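Local coordinates for Lin1840 protein (Listeria innocua serovar 6a, PDB 4ZOC) that probably hydrolyses terminal, non-reducing beta-D-glucosyl residues to release beta-D-glucose, as a family 3 beta-glucosidase of beta-1,2-glucan metabolism, at residues 106-111 with 374-379; 396-401 with 462-467; 404-409 with 528-533; 503-508 with 523-528; 507-512 with 552-557. The protein carries 2 engineered substitutions. One frame throughout, in Å; residues are numbered along the deposited sequence.

Overall arrangement
From the N terminus, interaction 1 opens at helix 103-108 and closes the longest loop, bringing strand 376-380 of the C-terminal sandwich against a helix of the TIM-barrel part. Interaction 2 then pairs strands 393-397 and 459-465 of the same sheet. Interaction 3 starts before interaction 2 is complete, so these two cross; it ties the loop after strand 393-397 to the start of helix 532-541. Interaction 4, between neighbouring strands 500-505 and 521-524, falls within the span of interaction 3 and shares Pro528 with it. Interaction 5 starts from the end of 503-508, sharing Gly507 and Arg508 with interaction 4, crosses interaction 3 and reaches loop 552-557.

Interaction 1: 106-111 with 374-379; sequences LGCSFD and SAVLLE
Leu106 meets Ser374 through one branch: CD2 comes to 3.7 Å from Ser374 OG, although the side chain sets out from the backbone in the other direction. Two residues on, Cys108 makes the broader touch. Its CB points at the second segment and rests 3.4 Å from the carbonyl oxygen Ser374 O, and the same Cys108 CB lies 3.7 Å from Val376 CG2. In Val376, CG1 is anti to the backbone N (chi1 -177°), which leaves CG2 beside that N and facing Cys108. Ser374 O, buried here under Cys108, has no hydrogen-bonding partner in the model. Ser109 brings CB to 3.8 Å from Ser374 OG, where the two backbones come nearest; its hydroxyl is engaged within its own segment. Ser109 OG gives its proton to Leu106 O at 2.8 Å. It also accepts from Asp111 N at 3.0 Å, and this second bond makes an ST turn as the chain leaves the helix. Ser374 OG in turn bonds back to Ala370 O in helix 361-374. Val376 pairs its backbone with Glu524 of strand 521-524, Cys108 also packs on Trp526, and Leu106 leans on helix 112-128, so the contact lies at the seam between the barrel helices and the edge strand of the C-terminal sheet.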
# COMPACT_ATOMS: atom_id res chain seq x y z
N LEU A 106 2.97 3.22 -24.85
CA LEU A 106 4.18 2.72 -25.48
C LEU A 106 4.62 1.42 -24.79
O LEU A 106 5.22 0.59 -25.38
CB LEU A 106 5.30 3.77 -25.54
CG LEU A 106 5.00 5.03 -26.34
CD1 LEU A 106 6.10 6.05 -26.25
CD2 LEU A 106 4.70 4.68 -27.77
N GLY A 107 4.43 1.31 -23.50
CA GLY A 107 4.80 0.12 -22.73
C GLY A 107 3.99 -1.05 -23.35
O GLY A 107 4.52 -2.11 -23.62
N CYS A 108 2.76 -0.78 -23.63
CA CYS A 108 1.86 -1.85 -24.23
C CYS A 108 2.27 -2.32 -25.66
O CYS A 108 1.85 -3.36 -26.09
CB CYS A 108 0.40 -1.44 -24.23
SG CYS A 108 -0.31 -1.12 -22.59
N SER A 109 3.06 -1.50 -26.38
CA SER A 109 3.65 -1.92 -27.64
C SER A 109 4.56 -3.11 -27.49
O SER A 109 4.65 -3.86 -28.44
CB SER A 109 4.44 -0.82 -28.36
OG SER A 109 5.74 -0.65 -27.81
N PHE A 110 5.18 -3.31 -26.33
CA PHE A 110 6.24 -4.35 -26.15
C PHE A 110 7.24 -4.30 -27.30
O PHE A 110 7.80 -5.35 -27.72
CB PHE A 110 5.58 -5.72 -25.97
CG PHE A 110 5.12 -5.98 -24.57
CD1 PHE A 110 3.93 -5.39 -24.09
CD2 PHE A 110 5.79 -6.93 -23.78
CE1 PHE A 110 3.43 -5.65 -22.85
CE2 PHE A 110 5.29 -7.21 -22.51
CZ PHE A 110 4.11 -6.56 -22.08
N ASP A 111 7.46 -3.07 -27.83
CA ASP A 111 8.26 -2.90 -29.03
C ASP A 111 9.37 -1.85 -28.90
O ASP A 111 9.12 -0.66 -28.95
CB ASP A 111 7.36 -2.66 -30.26
CG ASP A 111 8.13 -2.82 -31.54
OD1 ASP A 111 8.58 -3.96 -31.83
OD2 ASP A 111 8.38 -1.79 -32.21
N SER A 374 0.56 0.21 -30.03
CA SER A 374 0.39 0.45 -28.59
C SER A 374 -1.04 0.21 -28.06
O SER A 374 -1.24 -0.05 -26.87
CB SER A 374 0.74 1.89 -28.30
OG SER A 374 2.09 2.13 -28.56
N ALA A 375 -2.01 0.29 -28.94
CA ALA A 375 -3.42 0.04 -28.55
C ALA A 375 -3.58 -1.44 -28.16
O ALA A 375 -2.85 -2.32 -28.70
CB ALA A 375 -4.36 0.37 -29.65
N VAL A 376 -4.56 -1.72 -27.30
CA VAL A 376 -4.74 -3.08 -26.78
C VAL A 376 -6.18 -3.48 -26.96
O VAL A 376 -7.10 -2.84 -26.48
CB VAL A 376 -4.37 -3.26 -25.30
CG1 VAL A 376 -4.52 -4.73 -24.90
CG2 VAL A 376 -2.98 -2.74 -25.03
N LEU A 377 -6.36 -4.49 -27.77
CA LEU A 377 -7.68 -5.05 -27.97
C LEU A 377 -8.02 -5.92 -26.82
O LEU A 377 -7.36 -6.94 -26.60
CB LEU A 377 -7.75 -5.84 -29.30
CG LEU A 377 -9.18 -6.36 -29.66
CD1 LEU A 377 -10.24 -5.27 -29.90
CD2 LEU A 377 -9.11 -7.30 -30.87
N LEU A 378 -9.03 -5.55 -26.07
CA LEU A 378 -9.33 -6.25 -24.78
C LEU A 378 -10.49 -7.24 -24.89
O LEU A 378 -10.53 -8.30 -24.18
CB LEU A 378 -9.64 -5.21 -23.72
CG LEU A 378 -8.48 -4.32 -23.27
CD1 LEU A 378 -8.99 -3.32 -22.29
CD2 LEU A 378 -7.38 -5.20 -22.72
N GLU A 379 -11.45 -6.93 -25.75
CA GLU A 379 -12.63 -7.82 -26.07
C GLU A 379 -12.96 -7.72 -27.55
O GLU A 379 -12.84 -6.64 -28.15
CB GLU A 379 -13.93 -7.48 -25.28
CG GLU A 379 -13.80 -7.53 -23.75
CD GLU A 379 -13.59 -8.92 -23.18
OE1 GLU A 379 -13.83 -9.95 -23.90
OE2 GLU A 379 -13.20 -8.94 -21.98

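Interaction 2: 396-401 with 462-467; sequences VGPLAT and LALGEK
The flat groups that join Val396, Leu399 and Ala463 are peptide carbonyls. Ala463 N reaches Val396 O nearly along the C=O axis, at 2.8 Å. Leu399 N approaches the Ala463 carbonyl quite differently, standing above its plane, 50° out, and bonding to Ala463 O at 3.0 Å. Pro398 brings CD to 3.1 Å from the same oxygen, Ala463 O; its nitrogen has no hydrogen to share. Gly397 to Ala400 form a type I turn, and Leu399 N is its donor to the other strand. Gly397, without a side chain, lets its CA pass 3.5 Å from Ala463 O in a CA-H...O contact. Ala463 CB packs against the turn, 3.7 Å from Leu399 CB, while Leu399 CD2 reaches on to Gly465 N, also at 3.7 Å. At the parallel bridge with Val396, Leu462 holds its CG anti to the backbone N (chi1 175°), which brings CD1 to 3.7 Å from Val396 CG2; helix 484-494 packs on Leu462. Parallel pairing of strands 393-397 and 459-465 fits the mixed, mainly parallel sheet of the alpha/beta sandwich that forms the C-terminal domain of family 3 glycoside hydrolases.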
# COMPACT_ATOMS: atom_id res chain seq x y z
N VAL A 396 -20.72 7.66 -30.96
CA VAL A 396 -21.32 8.41 -29.88
C VAL A 396 -20.42 8.51 -28.66
O VAL A 396 -19.60 7.61 -28.42
CB VAL A 396 -22.71 7.87 -29.49
CG1 VAL A 396 -23.64 7.65 -30.72
CG2 VAL A 396 -22.59 6.56 -28.85
N GLY A 397 -20.63 9.56 -27.87
CA GLY A 397 -19.95 9.72 -26.62
C GLY A 397 -18.99 10.88 -26.50
O GLY A 397 -18.87 11.68 -27.41
N PRO A 398 -18.34 10.99 -25.34
CA PRO A 398 -17.49 12.15 -25.08
C PRO A 398 -16.18 12.23 -25.83
O PRO A 398 -15.67 13.37 -25.95
CB PRO A 398 -17.28 12.10 -23.59
CG PRO A 398 -17.45 10.68 -23.22
CD PRO A 398 -18.49 10.15 -24.16
N LEU A 399 -15.72 11.11 -26.37
CA LEU A 399 -14.50 11.02 -27.19
C LEU A 399 -14.84 10.98 -28.71
O LEU A 399 -13.94 10.82 -29.55
CB LEU A 399 -13.58 9.84 -26.78
CG LEU A 399 -12.51 10.20 -25.75
CD1 LEU A 399 -11.43 11.08 -26.42
CD2 LEU A 399 -13.15 10.95 -24.57
N ALA A 400 -16.13 11.18 -29.07
CA ALA A 400 -16.52 11.15 -30.48
C ALA A 400 -15.87 12.33 -31.26
O ALA A 400 -15.33 12.16 -32.35
CB ALA A 400 -18.02 11.27 -30.61
N THR A 401 -15.95 13.50 -30.66
CA THR A 401 -15.41 14.71 -31.24
C THR A 401 -14.38 15.42 -30.40
O THR A 401 -13.77 16.41 -30.90
CB THR A 401 -16.53 15.75 -31.53
OG1 THR A 401 -17.07 16.30 -30.34
CG2 THR A 401 -17.63 15.14 -32.37
N LEU A 462 -18.71 3.52 -29.44
CA LEU A 462 -19.03 4.24 -28.24
C LEU A 462 -17.67 4.72 -27.76
O LEU A 462 -16.85 3.94 -27.29
CB LEU A 462 -19.66 3.33 -27.22
CG LEU A 462 -19.95 3.95 -25.86
CD1 LEU A 462 -20.74 5.28 -25.91
CD2 LEU A 462 -20.76 2.99 -24.97
N ALA A 463 -17.42 6.00 -27.91
CA ALA A 463 -16.10 6.56 -27.60
C ALA A 463 -16.14 7.22 -26.25
O ALA A 463 -16.74 8.34 -26.05
CB ALA A 463 -15.68 7.56 -28.73
N LEU A 464 -15.51 6.54 -25.29
CA LEU A 464 -15.46 6.97 -23.90
C LEU A 464 -14.09 7.36 -23.44
O LEU A 464 -13.06 6.92 -23.98
CB LEU A 464 -15.88 5.81 -22.98
CG LEU A 464 -17.26 5.18 -23.30
CD1 LEU A 464 -17.51 4.00 -22.35
CD2 LEU A 464 -18.32 6.23 -23.20
N GLY A 465 -14.03 8.13 -22.38
CA GLY A 465 -12.67 8.34 -21.82
C GLY A 465 -12.48 9.48 -20.84
O GLY A 465 -13.42 10.14 -20.42
N GLU A 466 -11.23 9.58 -20.40
CA GLU A 466 -10.84 10.59 -19.49
C GLU A 466 -10.43 11.87 -20.18
O GLU A 466 -9.80 11.83 -21.20
CB GLU A 466 -9.62 10.13 -18.65
CG GLU A 466 -9.83 8.87 -17.78
CD GLU A 466 -8.64 8.60 -16.90
OE1 GLU A 466 -7.52 8.42 -17.46
OE2 GLU A 466 -8.83 8.58 -15.63
N LYS A 467 -10.65 13.00 -19.51
CA LYS A 467 -9.91 14.22 -19.85
C LYS A 467 -8.48 14.02 -19.42
O LYS A 467 -8.22 13.41 -18.36
CB LYS A 467 -10.44 15.44 -19.13
CG LYS A 467 -11.88 15.79 -19.42
CD LYS A 467 -12.24 17.08 -18.71
CE LYS A 467 -12.92 18.04 -19.65
NZ LYS A 467 -14.09 18.52 -18.91

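Interaction 3: 404-409 with 528-533; sequences DILGGW and PGTEAG
Ile405 overlaps Ala532 with CB, CG1 and CD1: CB lies 3.6 Å from Ala532 CB, CG1 is almost as close, and CD1 runs on to 3.5 Å from Gly529 O. The branch CG1 sits between the backbone N and the carbonyl carbon (chi1 41°), a rotation that folds it over the methyl of Ala532. Leu406 works alongside, laying CD2 against the peptide that follows Gly529, 3.5 Å from Gly529 C. One hydrogen bond ties the two chains, from Gly529 N to Ile405 O at 3.2 Å, the donor lying 16° from the carbonyl plane. Gly529 also begins a type I turn, closed by Ala532 N on Gly529 O at 2.9 Å, which delivers the chain to helix 532-541. Thr530 turns its hydroxyl to Val99 N instead, and the other branch of the isoleucine, Ile405 CG2, touches Leu399 and Phe505. The same loop carries Trp409, three residues beyond Leu406, which touches the bound glucose. Chemically this is a mostly aliphatic contact, fitted over a turn, with a single backbone bond across it; Leu406 O is buried by it and has no partner in the model.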
# COMPACT_ATOMS: atom_id res chain seq x y z
N ASP A 404 -9.25 16.36 -27.15
CA ASP A 404 -8.34 15.99 -26.05
C ASP A 404 -7.89 14.52 -26.18
O ASP A 404 -8.28 13.62 -25.38
CB ASP A 404 -8.99 16.28 -24.72
CG ASP A 404 -8.05 16.10 -23.53
OD1 ASP A 404 -6.81 15.91 -23.69
OD2 ASP A 404 -8.59 16.11 -22.41
N ILE A 405 -7.06 14.29 -27.15
CA ILE A 405 -6.49 12.92 -27.45
C ILE A 405 -4.98 12.88 -27.53
O ILE A 405 -4.44 11.82 -27.84
CB ILE A 405 -7.08 12.25 -28.75
CG1 ILE A 405 -7.23 13.24 -29.89
CG2 ILE A 405 -8.48 11.67 -28.45
CD1 ILE A 405 -5.93 13.82 -30.38
N LEU A 406 -4.31 13.98 -27.14
CA LEU A 406 -2.83 14.06 -27.23
C LEU A 406 -2.18 13.58 -25.98
O LEU A 406 -0.99 13.26 -26.02
CB LEU A 406 -2.34 15.48 -27.50
CG LEU A 406 -2.92 16.17 -28.80
CD1 LEU A 406 -2.34 17.55 -28.95
CD2 LEU A 406 -2.69 15.32 -29.99
N GLY A 407 -2.92 13.46 -24.90
CA GLY A 407 -2.39 12.98 -23.62
C GLY A 407 -1.91 14.03 -22.72
O GLY A 407 -1.63 15.13 -23.12
N GLY A 408 -1.74 13.67 -21.48
CA GLY A 408 -1.02 14.48 -20.52
C GLY A 408 0.48 14.55 -20.83
O GLY A 408 1.02 13.80 -21.68
N TRP A 409 1.15 15.46 -20.17
CA TRP A 409 2.55 15.71 -20.42
C TRP A 409 2.80 15.96 -21.92
O TRP A 409 3.71 15.45 -22.57
CB TRP A 409 3.42 14.62 -19.80
CG TRP A 409 3.69 14.88 -18.38
CD1 TRP A 409 3.23 14.15 -17.30
CD2 TRP A 409 4.44 15.97 -17.83
NE1 TRP A 409 3.62 14.73 -16.14
CE2 TRP A 409 4.37 15.85 -16.42
CE3 TRP A 409 5.16 17.03 -18.39
CZ2 TRP A 409 5.04 16.75 -15.56
CZ3 TRP A 409 5.85 17.93 -17.52
CH2 TRP A 409 5.78 17.81 -16.16
N PRO A 528 -3.39 8.26 -27.98
CA PRO A 528 -2.41 7.90 -29.01
C PRO A 528 -1.56 9.05 -29.53
O PRO A 528 -0.52 8.80 -30.19
CB PRO A 528 -3.25 7.36 -30.17
CG PRO A 528 -4.56 7.01 -29.56
CD PRO A 528 -4.77 7.99 -28.40
N GLY A 529 -2.00 10.29 -29.26
CA GLY A 529 -1.29 11.50 -29.75
C GLY A 529 -1.93 12.06 -31.01
O GLY A 529 -3.12 11.93 -31.26
N THR A 530 -1.08 12.71 -31.79
CA THR A 530 -1.48 13.49 -32.93
C THR A 530 -2.28 12.73 -33.94
O THR A 530 -3.25 13.28 -34.49
CB THR A 530 -0.20 14.13 -33.57
OG1 THR A 530 0.43 15.04 -32.60
CG2 THR A 530 -0.56 14.88 -34.84
N GLU A 531 -1.99 11.44 -34.13
CA GLU A 531 -2.70 10.69 -35.15
C GLU A 531 -3.86 9.87 -34.56
O GLU A 531 -4.35 8.89 -35.25
CB GLU A 531 -1.73 9.80 -35.93
CG GLU A 531 -0.76 10.62 -36.79
CD GLU A 531 -1.42 11.23 -38.00
OE1 GLU A 531 -1.88 10.49 -38.86
OE2 GLU A 531 -1.37 12.45 -38.10
N ALA A 532 -4.29 10.20 -33.32
CA ALA A 532 -5.32 9.41 -32.59
C ALA A 532 -6.51 8.85 -33.44
O ALA A 532 -6.82 7.66 -33.40
CB ALA A 532 -5.84 10.17 -31.38
N GLY A 533 -7.18 9.71 -34.20
CA GLY A 533 -8.36 9.24 -34.93
C GLY A 533 -8.02 8.30 -36.05
O GLY A 533 -8.88 7.51 -36.47

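Interaction 4: 503-508 with 523-528; sequences TLFNGR and LELWFP
Asn506 and Glu524 meet from opposite directions, amide against carboxylate, their planes only 27° apart. Asn506 ND2 gives one hydrogen to Glu524 OE2 at 2.9 Å; OE2 lies in the amide plane, while the donor comes on the syn side, tilted somewhat out of the carboxylate plane. The other hydrogen goes to Arg508 O, 2.8 Å from Asn506 ND2. Two torsions bring this about: Asn506 CG lies between the backbone N and the carbonyl carbon (chi1 54°), and the glutamate chain bends at chi2 (68°). Glu524 OE1 takes the backbone N of Trp526 from its anti side, well out of the carboxylate plane, and lies 2.4 Å from Asn506 OD1. The strands themselves pair in parallel, Leu504 N bonding to Leu523 O at 2.9 Å and Leu525 N to Leu504 O. Three rings pack along the contact. Leu525 CB stands over one face of Phe505, 4.0 Å from the ring centroid, while Pro528 CD comes at the edge of that ring. Phe527 lays a face on the backbone of Asn506, its CE2 3.5 Å from Asn506 C. Trp526 offers its edge to Asn506 O and a face to Glu524 CG. Arg508 NE bonds to Pro145 O, and NH1 makes a salt bridge with Glu466. The strands belong to the beta-alpha-beta unit of strand 500-505, helix 513-517 and strand 521-524. The buried carboxylate is thus held by an amide N-H of Asn506 and the main-chain N-H of Trp526, and Asn506 is itself fixed by its second N-H bond to Arg508 O.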
# COMPACT_ATOMS: atom_id res chain seq x y z
N THR A 503 -14.40 2.37 -27.70
CA THR A 503 -13.03 2.79 -27.96
C THR A 503 -12.73 3.68 -26.77
O THR A 503 -13.32 4.68 -26.62
CB THR A 503 -12.89 3.60 -29.30
OG1 THR A 503 -13.89 4.59 -29.31
CG2 THR A 503 -13.15 2.76 -30.50
N LEU A 504 -11.83 3.23 -25.89
CA LEU A 504 -11.51 3.87 -24.66
C LEU A 504 -10.22 4.67 -24.72
O LEU A 504 -9.19 4.19 -25.15
CB LEU A 504 -11.46 2.83 -23.52
CG LEU A 504 -11.22 3.35 -22.08
CD1 LEU A 504 -12.41 4.11 -21.56
CD2 LEU A 504 -10.98 2.13 -21.18
N PHE A 505 -10.33 5.92 -24.30
CA PHE A 505 -9.15 6.85 -24.22
C PHE A 505 -8.91 7.29 -22.79
O PHE A 505 -9.83 7.71 -22.05
CB PHE A 505 -9.41 8.05 -25.09
CG PHE A 505 -9.60 7.70 -26.54
CD1 PHE A 505 -10.81 7.26 -27.02
CD2 PHE A 505 -8.56 7.85 -27.41
CE1 PHE A 505 -10.96 6.92 -28.35
CE2 PHE A 505 -8.72 7.56 -28.73
CZ PHE A 505 -9.91 7.09 -29.21
N ASN A 506 -7.67 7.16 -22.34
CA ASN A 506 -7.40 7.25 -20.94
C ASN A 506 -5.91 7.18 -20.65
O ASN A 506 -5.17 6.74 -21.47
CB ASN A 506 -8.12 6.15 -20.15
CG ASN A 506 -7.85 4.77 -20.64
OD1 ASN A 506 -8.08 4.49 -21.81
ND2 ASN A 506 -7.39 3.86 -19.76
N GLY A 507 -5.51 7.65 -19.44
CA GLY A 507 -4.11 7.70 -19.04
C GLY A 507 -3.74 6.75 -17.95
O GLY A 507 -2.62 6.80 -17.47
N ARG A 508 -4.68 5.92 -17.48
CA ARG A 508 -4.47 4.96 -16.35
C ARG A 508 -5.35 3.76 -16.56
O ARG A 508 -6.38 3.89 -17.19
CB ARG A 508 -4.85 5.56 -14.96
CG ARG A 508 -6.25 6.20 -14.96
CD ARG A 508 -6.91 6.36 -13.61
NE ARG A 508 -6.08 7.18 -12.77
CZ ARG A 508 -6.02 8.51 -12.85
NH1 ARG A 508 -6.75 9.16 -13.73
NH2 ARG A 508 -5.26 9.19 -12.03
N LEU A 523 -11.67 -1.71 -27.10
CA LEU A 523 -10.36 -1.33 -27.64
C LEU A 523 -9.76 -0.17 -26.81
O LEU A 523 -10.34 0.93 -26.69
CB LEU A 523 -10.51 -0.94 -29.11
CG LEU A 523 -9.18 -0.58 -29.88
CD1 LEU A 523 -8.19 -1.73 -29.87
CD2 LEU A 523 -9.49 -0.02 -31.27
N GLU A 524 -8.63 -0.47 -26.19
CA GLU A 524 -7.92 0.46 -25.35
C GLU A 524 -6.90 1.22 -26.17
O GLU A 524 -5.88 0.67 -26.61
CB GLU A 524 -7.27 -0.32 -24.19
CG GLU A 524 -6.26 0.51 -23.37
CD GLU A 524 -6.91 1.62 -22.58
OE1 GLU A 524 -7.23 2.69 -23.21
OE2 GLU A 524 -7.12 1.41 -21.36
N LEU A 525 -7.23 2.47 -26.44
CA LEU A 525 -6.36 3.36 -27.27
C LEU A 525 -5.43 4.18 -26.45
O LEU A 525 -4.55 4.83 -27.05
CB LEU A 525 -7.18 4.34 -28.11
CG LEU A 525 -7.79 3.48 -29.19
CD1 LEU A 525 -9.26 3.57 -29.33
CD2 LEU A 525 -7.03 3.19 -30.43
N TRP A 526 -5.62 4.19 -25.12
CA TRP A 526 -4.89 5.10 -24.21
C TRP A 526 -5.04 6.55 -24.76
O TRP A 526 -6.14 6.98 -25.13
CB TRP A 526 -3.45 4.68 -24.10
CG TRP A 526 -3.27 3.27 -23.55
CD1 TRP A 526 -2.82 2.17 -24.21
CD2 TRP A 526 -3.41 2.88 -22.18
NE1 TRP A 526 -2.71 1.09 -23.32
CE2 TRP A 526 -3.03 1.52 -22.07
CE3 TRP A 526 -3.78 3.57 -21.01
CZ2 TRP A 526 -3.09 0.81 -20.82
CZ3 TRP A 526 -3.78 2.86 -19.78
CH2 TRP A 526 -3.44 1.50 -19.72
N PHE A 527 -3.99 7.33 -24.80
CA PHE A 527 -4.02 8.56 -25.62
C PHE A 527 -2.96 8.39 -26.71
O PHE A 527 -1.78 8.34 -26.44
CB PHE A 527 -3.78 9.78 -24.77
CG PHE A 527 -4.87 10.08 -23.80
CD1 PHE A 527 -6.20 10.25 -24.21
CD2 PHE A 527 -4.60 10.16 -22.41
CE1 PHE A 527 -7.18 10.65 -23.32
CE2 PHE A 527 -5.56 10.52 -21.56
CZ PHE A 527 -6.86 10.77 -21.99
N PRO A 528 -3.39 8.26 -27.98
CA PRO A 528 -2.41 7.90 -29.01
C PRO A 528 -1.56 9.05 -29.53
O PRO A 528 -0.52 8.80 -30.19
CB PRO A 528 -3.25 7.36 -30.17
CG PRO A 528 -4.56 7.01 -29.56
CD PRO A 528 -4.77 7.99 -28.40

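Interaction 5: 507-512 with 552-557; sequences GRPLEV and MSFPQT
Apolar contact dominates where Pro509 meets Phe554. Pro509 CA stands over one face of the phenyl ring, 3.9 Å from its centroid and 18° off the normal, a CH-pi contact; Val512 CG2 comes at the edge, 4.0 Å from Phe554 CD2. Met552 crosses the proline at about a right angle with SD 3.7 Å from Pro509 CG, its own CG anti to the backbone N (chi1 -165°) and the chain extended beyond it. Pro555 CD touches Pro509 CB. Hydrogen bonds pass through water. One water sits between the chains, accepting from Val512 N at 3.1 Å and lying 2.7 Å from Leu510 O and 2.6 Å from Pro555 O. Another joins the two side chains at the outer end, donating to Glu511 OE1 at 2.6 Å and sitting 2.7 Å from Thr557 OG1. Glu511 and Thr557 run side by side there, with a weak and unsettled approach of Thr557 OG1 to Glu511 OE2. The stronger partners of Glu511 are outside: Arg481 forms a salt bridge to OE1, and Thr558 OG1 bonds to OE2. Thr557 also packs on Thr479 of the second subunit. The chemistry thus divides in two: an apolar proline-aromatic end beside Trp526, and a wet charged end, where water and Arg481 should help keep Glu511 ionised, next to the dimer partner.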
# COMPACT_ATOMS: atom_id res chain seq x y z
N GLY A 507 -5.51 7.65 -19.44
CA GLY A 507 -4.11 7.70 -19.04
C GLY A 507 -3.74 6.75 -17.95
O GLY A 507 -2.62 6.80 -17.47
N ARG A 508 -4.68 5.92 -17.48
CA ARG A 508 -4.47 4.96 -16.35
C ARG A 508 -5.35 3.76 -16.56
O ARG A 508 -6.38 3.89 -17.19
CB ARG A 508 -4.85 5.56 -14.96
CG ARG A 508 -6.25 6.20 -14.96
CD ARG A 508 -6.91 6.36 -13.61
NE ARG A 508 -6.08 7.18 -12.77
CZ ARG A 508 -6.02 8.51 -12.85
NH1 ARG A 508 -6.75 9.16 -13.73
NH2 ARG A 508 -5.26 9.19 -12.03
N PRO A 509 -4.94 2.57 -16.04
CA PRO A 509 -5.95 1.49 -15.84
C PRO A 509 -7.17 2.03 -15.12
O PRO A 509 -7.07 2.94 -14.25
CB PRO A 509 -5.21 0.52 -14.93
CG PRO A 509 -3.72 0.72 -15.32
CD PRO A 509 -3.66 2.19 -15.40
N LEU A 510 -8.31 1.51 -15.52
CA LEU A 510 -9.60 1.93 -14.95
C LEU A 510 -10.36 0.65 -14.62
O LEU A 510 -10.04 -0.43 -15.16
CB LEU A 510 -10.40 2.76 -15.94
CG LEU A 510 -9.87 4.19 -16.10
CD1 LEU A 510 -10.41 4.67 -17.43
CD2 LEU A 510 -10.12 5.09 -14.90
N GLU A 511 -11.43 0.80 -13.88
CA GLU A 511 -12.42 -0.29 -13.70
C GLU A 511 -13.28 -0.44 -14.98
O GLU A 511 -14.13 0.41 -15.31
CB GLU A 511 -13.34 -0.00 -12.52
CG GLU A 511 -12.68 0.18 -11.17
CD GLU A 511 -13.66 0.35 -10.01
OE1 GLU A 511 -14.92 0.13 -10.19
OE2 GLU A 511 -13.19 0.72 -8.91
N VAL A 512 -13.00 -1.47 -15.75
CA VAL A 512 -13.64 -1.61 -17.02
C VAL A 512 -14.61 -2.80 -17.10
O VAL A 512 -15.18 -3.08 -18.21
CB VAL A 512 -12.65 -1.60 -18.19
CG1 VAL A 512 -11.86 -0.30 -18.23
CG2 VAL A 512 -11.79 -2.86 -18.20
N MET A 552 0.36 -2.95 -17.70
CA MET A 552 -0.11 -2.75 -16.34
C MET A 552 -1.46 -3.46 -16.16
O MET A 552 -2.33 -3.39 -17.03
CB MET A 552 -0.18 -1.28 -16.03
CG MET A 552 -0.31 -0.96 -14.55
SD MET A 552 -0.23 0.81 -14.22
CE MET A 552 -0.10 0.72 -12.43
N SER A 553 -1.63 -4.08 -15.01
CA SER A 553 -2.84 -4.86 -14.68
C SER A 553 -4.04 -3.95 -14.55
O SER A 553 -3.92 -2.80 -14.07
CB SER A 553 -2.59 -5.59 -13.34
OG SER A 553 -1.57 -6.56 -13.47
N PHE A 554 -5.20 -4.41 -15.04
CA PHE A 554 -6.47 -3.70 -14.89
C PHE A 554 -7.22 -4.32 -13.70
O PHE A 554 -7.68 -5.45 -13.79
CB PHE A 554 -7.30 -3.81 -16.18
CG PHE A 554 -6.96 -2.71 -17.18
CD1 PHE A 554 -5.66 -2.40 -17.47
CD2 PHE A 554 -7.96 -1.94 -17.75
CE1 PHE A 554 -5.34 -1.36 -18.31
CE2 PHE A 554 -7.66 -0.89 -18.63
CZ PHE A 554 -6.32 -0.65 -18.93
N PRO A 555 -7.30 -3.56 -12.55
CA PRO A 555 -7.97 -4.16 -11.42
C PRO A 555 -9.42 -4.47 -11.61
O PRO A 555 -10.17 -3.85 -12.36
CB PRO A 555 -7.75 -3.16 -10.28
CG PRO A 555 -6.58 -2.30 -10.72
CD PRO A 555 -6.79 -2.24 -12.21
N GLN A 556 -9.84 -5.48 -10.82
CA GLN A 556 -11.26 -5.80 -10.63
C GLN A 556 -12.04 -4.61 -10.12
O GLN A 556 -13.13 -4.31 -10.59
CB GLN A 556 -11.48 -6.98 -9.66
CG GLN A 556 -10.92 -8.34 -10.05
CD GLN A 556 -11.78 -9.01 -11.14
OE1 GLN A 556 -12.99 -8.73 -11.35
NE2 GLN A 556 -11.19 -9.99 -11.77
N THR A 557 -11.50 -3.94 -9.11
CA THR A 557 -12.07 -2.77 -8.47
C THR A 557 -10.93 -2.03 -7.77
O THR A 557 -9.84 -2.61 -7.58
CB THR A 557 -13.14 -3.18 -7.44
OG1 THR A 557 -13.89 -2.06 -6.98
CG2 THR A 557 -12.52 -3.99 -6.29
O HOH W 1 -10.54 -3.06 -14.85
O HOH W 2 -15.92 -2.54 -11.74
O HOH W 3 -16.08 -1.53 -8.55